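Local coordinates for uncharacterized protein (Legionella pneumophila subsp. pneumophila str. Philadelphia 1, PDB 4RXV) that is of unknown function but carries a RavJ-type peptidase domain of the papain-like CA clan in its N-terminal part, and probably acts as a cysteine-protease-like protein, at residues A[16-28]-A[38-50]. Residues are numbered along the deposited sequence; the frame is centred on the assembly and turned at random. Where two conformers were deposited one is given.
Sequences EQYQKFVVADIGN and EGIASGQRYQKYS
R45, on helix 37-50, reaches across to the backbone of segment 16-28, and its length suits it to collect carbonyls from a chain made of short 3-10 turns and a two-residue strand. Its CB points toward that segment, and CG leaves it anti to the backbone N (chi1 -168°), beside V22 CG2. CD then meets both that methyl and K20 O, the latter at 3.3 Å. A bend at chi3 lays the guanidinium beside residues 19-21, with K20 CA over the centre of one face and A41 O toward the rim of the other. At the tip, NH1 has two hydrogens for three acceptors: F21 O at 2.9 Å, approached from above the carbonyl plane, S42 OG, which is also hydrogen-bonded to G176, and Q19 O. At least one hydrogen is therefore shared, consistent with the weak, bent bond to Q19 O (122°). NH2 donates a hydrogen bond to a water lying in the guanidinium plane; that water donates to Q19 O and E38 O.

On either side of R45 along the helix the contact is apolar. V22, whose short strand pairs with strand 95-100, is branched and compact enough to set CG1 over the face of the Y49 ring, a CH-pi contact 3.7 Å from the centroid, while the same methyl meets the edge of Y46. I26 CG2 packs on Y46 CB at 3.6 Å, and I26 CD1 lies against the helix backbone at S42 and G43. Another water accepts from V23 N and donates to F21 O and S42 O.

The chemistry is thus divided: one guanidinium and waters grip the carbonyls of Q19 and F21, beside apolar packing of V22 and I26 on the tyrosines.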
loop_
_atom_site.group_PDB
_atom_site.type_symbol
_atom_site.label_atom_id
_atom_site.label_comp_id
_atom_site.label_asym_id
_atom_site.label_seq_id
_atom_site.Cartn_x
_atom_site.Cartn_y
_atom_site.Cartn_z
ATOM N N GLU A 16 -1.743 -10.672 -2.352
ATOM C CA GLU A 16 -2.856 -9.864 -1.908
ATOM C C GLU A 16 -3.814 -9.485 -3.025
ATOM O O GLU A 16 -4.894 -8.986 -2.753
ATOM C CB GLU A 16 -2.347 -8.607 -1.184
ATOM C CG GLU A 16 -1.599 -8.956 0.078
ATOM C CD GLU A 16 -2.447 -9.793 1.014
ATOM O OE1 GLU A 16 -3.463 -9.282 1.517
ATOM O OE2 GLU A 16 -2.113 -10.968 1.238
ATOM N N GLN A 17 -3.415 -9.724 -4.264
ATOM C CA GLN A 17 -4.268 -9.446 -5.436
ATOM C C GLN A 17 -4.803 -8.006 -5.391
ATOM O O GLN A 17 -6.010 -7.751 -5.542
ATOM C CB GLN A 17 -5.396 -10.469 -5.555
ATOM C CG GLN A 17 -4.854 -11.885 -5.781
ATOM C CD GLN A 17 -4.104 -12.021 -7.106
ATOM O OE1 GLN A 17 -4.696 -11.802 -8.158
ATOM N NE2 GLN A 17 -2.851 -12.464 -7.066
ATOM N N TYR A 18 -3.894 -7.055 -5.240
ATOM C CA TYR A 18 -4.276 -5.645 -5.113
ATOM C C TYR A 18 -5.011 -5.127 -6.353
ATOM O O TYR A 18 -5.810 -4.198 -6.248
ATOM C CB TYR A 18 -3.039 -4.816 -4.837
ATOM C CG TYR A 18 -2.477 -4.982 -3.436
ATOM C CD1 TYR A 18 -3.274 -4.804 -2.325
ATOM C CD2 TYR A 18 -1.131 -5.261 -3.224
ATOM C CE1 TYR A 18 -2.763 -4.893 -1.037
ATOM C CE2 TYR A 18 -0.611 -5.367 -1.947
ATOM C CZ TYR A 18 -1.431 -5.174 -0.843
ATOM O OH TYR A 18 -0.857 -5.233 0.404
ATOM N N GLN A 19 -4.740 -5.724 -7.515
ATOM C CA GLN A 19 -5.414 -5.314 -8.729
ATOM C C GLN A 19 -6.916 -5.575 -8.710
ATOM O O GLN A 19 -7.643 -5.032 -9.540
ATOM C CB GLN A 19 -4.782 -5.959 -9.958
ATOM C CG GLN A 19 -5.105 -7.411 -10.235
ATOM C CD GLN A 19 -4.388 -8.409 -9.378
ATOM O OE1 GLN A 19 -3.677 -8.084 -8.424
ATOM N NE2 GLN A 19 -4.591 -9.671 -9.712
ATOM N N LYS A 20 -7.373 -6.396 -7.791
ATOM C CA LYS A 20 -8.783 -6.749 -7.688
ATOM C C LYS A 20 -9.568 -5.854 -6.755
ATOM O O LYS A 20 -10.790 -5.941 -6.704
ATOM C CB LYS A 20 -8.941 -8.231 -7.278
ATOM C CG LYS A 20 -8.203 -9.212 -8.157
ATOM C CD LYS A 20 -8.635 -9.242 -9.577
ATOM C CE LYS A 20 -7.805 -10.259 -10.348
ATOM N NZ LYS A 20 -7.986 -10.423 -11.776
ATOM N N PHE A 21 -8.895 -4.960 -6.032
ATOM C CA PHE A 21 -9.620 -4.051 -5.152
ATOM C C PHE A 21 -10.536 -3.134 -5.952
ATOM O O PHE A 21 -10.253 -2.784 -7.101
ATOM C CB PHE A 21 -8.646 -3.126 -4.416
ATOM C CG PHE A 21 -8.243 -3.594 -3.044
ATOM C CD1 PHE A 21 -7.453 -4.712 -2.859
ATOM C CD2 PHE A 21 -8.653 -2.874 -1.918
ATOM C CE1 PHE A 21 -7.065 -5.069 -1.594
ATOM C CE2 PHE A 21 -8.261 -3.252 -0.658
ATOM C CZ PHE A 21 -7.470 -4.332 -0.497
ATOM N N VAL A 22 -11.604 -2.689 -5.311
ATOM C CA VAL A 22 -12.302 -1.496 -5.742
ATOM C C VAL A 22 -11.450 -0.299 -5.322
ATOM O O VAL A 22 -11.125 -0.134 -4.151
ATOM C CB VAL A 22 -13.701 -1.411 -5.109
ATOM C CG1 VAL A 22 -14.333 -0.050 -5.392
ATOM C CG2 VAL A 22 -14.587 -2.531 -5.607
ATOM N N VAL A 23 -11.092 0.524 -6.294
ATOM C CA VAL A 23 -10.301 1.723 -6.073
ATOM C C VAL A 23 -11.310 2.882 -6.147
ATOM O O VAL A 23 -11.736 3.304 -7.235
ATOM C CB VAL A 23 -9.170 1.878 -7.102
ATOM C CG1 VAL A 23 -8.390 3.125 -6.839
ATOM C CG2 VAL A 23 -8.253 0.672 -7.049
ATOM N N ALA A 24 -11.716 3.385 -4.982
ATOM C CA ALA A 24 -12.883 4.270 -4.898
ATOM C C ALA A 24 -12.673 5.640 -5.530
ATOM O O ALA A 24 -13.649 6.322 -5.855
ATOM C CB ALA A 24 -13.316 4.408 -3.437
ATOM N N ASP A 25 -11.415 6.025 -5.735
ATOM C CA ASP A 25 -11.079 7.322 -6.310
ATOM C C ASP A 25 -10.508 7.190 -7.724
ATOM O O ASP A 25 -9.887 8.126 -8.212
ATOM C CB ASP A 25 -10.114 8.103 -5.410
ATOM C CG ASP A 25 -8.836 7.354 -5.113
ATOM O OD1 ASP A 25 -8.664 6.195 -5.558
ATOM O OD2 ASP A 25 -8.010 7.935 -4.379
ATOM N N ILE A 26 -10.728 6.052 -8.377
ATOM C CA ILE A 26 -10.166 5.819 -9.700
ATOM C C ILE A 26 -10.550 6.931 -10.675
ATOM O O ILE A 26 -9.752 7.330 -11.510
ATOM C CB ILE A 26 -10.568 4.410 -10.209
ATOM C CG1 ILE A 26 -9.871 4.064 -11.520
ATOM C CG2 ILE A 26 -12.079 4.263 -10.327
ATOM C CD1 ILE A 26 -9.765 2.580 -11.739
ATOM N N GLY A 27 -11.774 7.442 -10.564
ATOM C CA GLY A 27 -12.260 8.483 -11.461
ATOM C C GLY A 27 -11.582 9.827 -11.271
ATOM O O GLY A 27 -11.657 10.684 -12.136
ATOM N N ASN A 28 -10.960 10.034 -10.114
ATOM C CA ASN A 28 -10.270 11.290 -9.836
ATOM C C ASN A 28 -8.851 11.320 -10.399
ATOM O O ASN A 28 -8.231 12.384 -10.472
ATOM C CB ASN A 28 -10.184 11.530 -8.328
ATOM C CG ASN A 28 -11.518 11.864 -7.707
ATOM O OD1 ASN A 28 -12.571 11.408 -8.157
ATOM N ND2 ASN A 28 -11.482 12.666 -6.653
ATOM N N GLU A 38 -5.832 -4.911 -16.408
ATOM C CA GLU A 38 -6.114 -4.676 -15.009
ATOM C C GLU A 38 -6.744 -3.304 -14.807
ATOM O O GLU A 38 -7.672 -3.147 -14.027
ATOM C CB GLU A 38 -4.822 -4.801 -14.202
ATOM C CG GLU A 38 -4.334 -6.254 -14.057
ATOM C CD GLU A 38 -3.729 -6.834 -15.328
ATOM O OE1 GLU A 38 -3.261 -6.069 -16.196
ATOM O OE2 GLU A 38 -3.721 -8.075 -15.456
ATOM N N GLY A 39 -6.196 -2.297 -15.482
ATOM C CA GLY A 39 -6.720 -0.947 -15.365
ATOM C C GLY A 39 -8.146 -0.844 -15.892
ATOM O O GLY A 39 -9.012 -0.227 -15.284
ATOM N N ILE A 40 -8.393 -1.440 -17.057
ATOM C CA ILE A 40 -9.734 -1.460 -17.639
ATOM C C ILE A 40 -10.696 -2.143 -16.674
ATOM O O ILE A 40 -11.787 -1.630 -16.396
ATOM C CB ILE A 40 -9.756 -2.203 -19.000
ATOM C CG1 ILE A 40 -8.868 -1.490 -20.022
ATOM C CG2 ILE A 40 -11.173 -2.336 -19.523
ATOM C CD1 ILE A 40 -9.209 -0.045 -20.258
ATOM N N ALA A 41 -10.286 -3.302 -16.164
ATOM C CA ALA A 41 -11.121 -4.033 -15.225
ATOM C C ALA A 41 -11.404 -3.226 -13.958
ATOM O O ALA A 41 -12.515 -3.233 -13.435
ATOM C CB ALA A 41 -10.485 -5.364 -14.887
ATOM N N SER A 42 -10.403 -2.523 -13.431
ATOM C CA SER A 42 -10.612 -1.720 -12.235
ATOM C C SER A 42 -11.609 -0.587 -12.468
ATOM O O SER A 42 -12.401 -0.273 -11.592
ATOM C CB SER A 42 -9.276 -1.202 -11.708
ATOM O OG SER A 42 -8.583 -2.269 -11.089
ATOM N N GLY A 43 -11.574 0.024 -13.644
ATOM C CA GLY A 43 -12.515 1.082 -13.966
ATOM C C GLY A 43 -13.947 0.560 -13.964
ATOM O O GLY A 43 -14.865 1.172 -13.430
ATOM N N GLN A 44 -14.146 -0.593 -14.582
ATOM C CA GLN A 44 -15.461 -1.208 -14.647
ATOM C C GLN A 44 -15.957 -1.694 -13.286
ATOM O O GLN A 44 -17.158 -1.640 -12.997
ATOM C CB GLN A 44 -15.417 -2.368 -15.637
ATOM C CG GLN A 44 -15.288 -1.896 -17.074
ATOM C CD GLN A 44 -14.754 -2.962 -18.009
ATOM O OE1 GLN A 44 -14.255 -3.999 -17.570
ATOM N NE2 GLN A 44 -14.848 -2.706 -19.310
ATOM N N ARG A 45 -15.032 -2.196 -12.470
ATOM C CA ARG A 45 -15.360 -2.684 -11.145
ATOM C C ARG A 45 -15.872 -1.552 -10.285
ATOM O O ARG A 45 -16.871 -1.720 -9.572
ATOM C CB ARG A 45 -14.129 -3.354 -10.515
ATOM C CG ARG A 45 -14.440 -4.136 -9.251
ATOM C CD ARG A 45 -13.170 -4.730 -8.595
ATOM N NE ARG A 45 -12.400 -5.479 -9.586
ATOM C CZ ARG A 45 -11.221 -5.124 -10.095
ATOM N NH1 ARG A 45 -10.543 -4.070 -9.655
ATOM N NH2 ARG A 45 -10.712 -5.856 -11.059
ATOM N N TYR A 46 -15.209 -0.403 -10.357
ATOM C CA TYR A 46 -15.670 0.757 -9.610
ATOM C C TYR A 46 -17.053 1.202 -10.076
ATOM O O TYR A 46 -17.890 1.585 -9.261
ATOM C CB TYR A 46 -14.690 1.932 -9.690
ATOM C CG TYR A 46 -15.285 3.113 -8.984
ATOM C CD1 TYR A 46 -15.355 3.145 -7.600
ATOM C CD2 TYR A 46 -15.817 4.185 -9.693
ATOM C CE1 TYR A 46 -15.940 4.206 -6.934
ATOM C CE2 TYR A 46 -16.408 5.246 -9.032
ATOM C CZ TYR A 46 -16.471 5.254 -7.655
ATOM O OH TYR A 46 -17.044 6.315 -6.989
ATOM N N GLN A 47 -17.300 1.163 -11.380
ATOM C CA GLN A 47 -18.600 1.571 -11.868
ATOM C C GLN A 47 -19.692 0.737 -11.208
ATOM O O GLN A 47 -20.713 1.265 -10.752
ATOM C CB GLN A 47 -18.654 1.437 -13.390
ATOM C CG GLN A 47 -17.798 2.462 -14.094
ATOM C CD GLN A 47 -18.223 3.886 -13.767
ATOM O OE1 GLN A 47 -17.416 4.707 -13.320
ATOM N NE2 GLN A 47 -19.497 4.181 -13.982
ATOM N N LYS A 48 -19.482 -0.571 -11.158
ATOM C CA LYS A 48 -20.457 -1.476 -10.563
ATOM C C LYS A 48 -20.598 -1.253 -9.052
ATOM O O LYS A 48 -21.713 -1.245 -8.528
ATOM C CB LYS A 48 -20.055 -2.917 -10.864
ATOM C CG LYS A 48 -20.138 -3.244 -12.345
ATOM C CD LYS A 48 -19.684 -4.649 -12.669
ATOM C CE LYS A 48 -19.871 -4.919 -14.159
ATOM N NZ LYS A 48 -19.678 -6.343 -14.545
ATOM N N TYR A 49 -19.479 -1.053 -8.365
ATOM C CA TYR A 49 -19.489 -0.787 -6.938
ATOM C C TYR A 49 -20.251 0.488 -6.580
ATOM O O TYR A 49 -21.053 0.502 -5.638
ATOM C CB TYR A 49 -18.041 -0.661 -6.478
ATOM C CG TYR A 49 -17.864 -0.144 -5.082
ATOM C CD1 TYR A 49 -17.844 -1.013 -4.009
ATOM C CD2 TYR A 49 -17.675 1.217 -4.834
ATOM C CE1 TYR A 49 -17.635 -0.554 -2.727
ATOM C CE2 TYR A 49 -17.456 1.691 -3.551
ATOM C CZ TYR A 49 -17.450 0.808 -2.503
ATOM O OH TYR A 49 -17.232 1.245 -1.213
ATOM N N SER A 50 -19.964 1.555 -7.320
ATOM C CA SER A 50 -20.304 2.915 -6.890
ATOM C C SER A 50 -21.792 3.119 -6.714
ATOM O O SER A 50 -22.207 3.885 -5.836
ATOM C CB SER A 50 -19.752 3.948 -7.875
ATOM O OG SER A 50 -20.314 3.788 -9.168
HETATM O O HOH W 1 -8.061 -5.155 -12.192
HETATM O O HOH W 2 -4.827 -9.662 -12.969
HETATM O O HOH W 3 -11.650 -0.638 -8.911
HETATM O O HOH W 4 -15.557 7.608 -4.773
#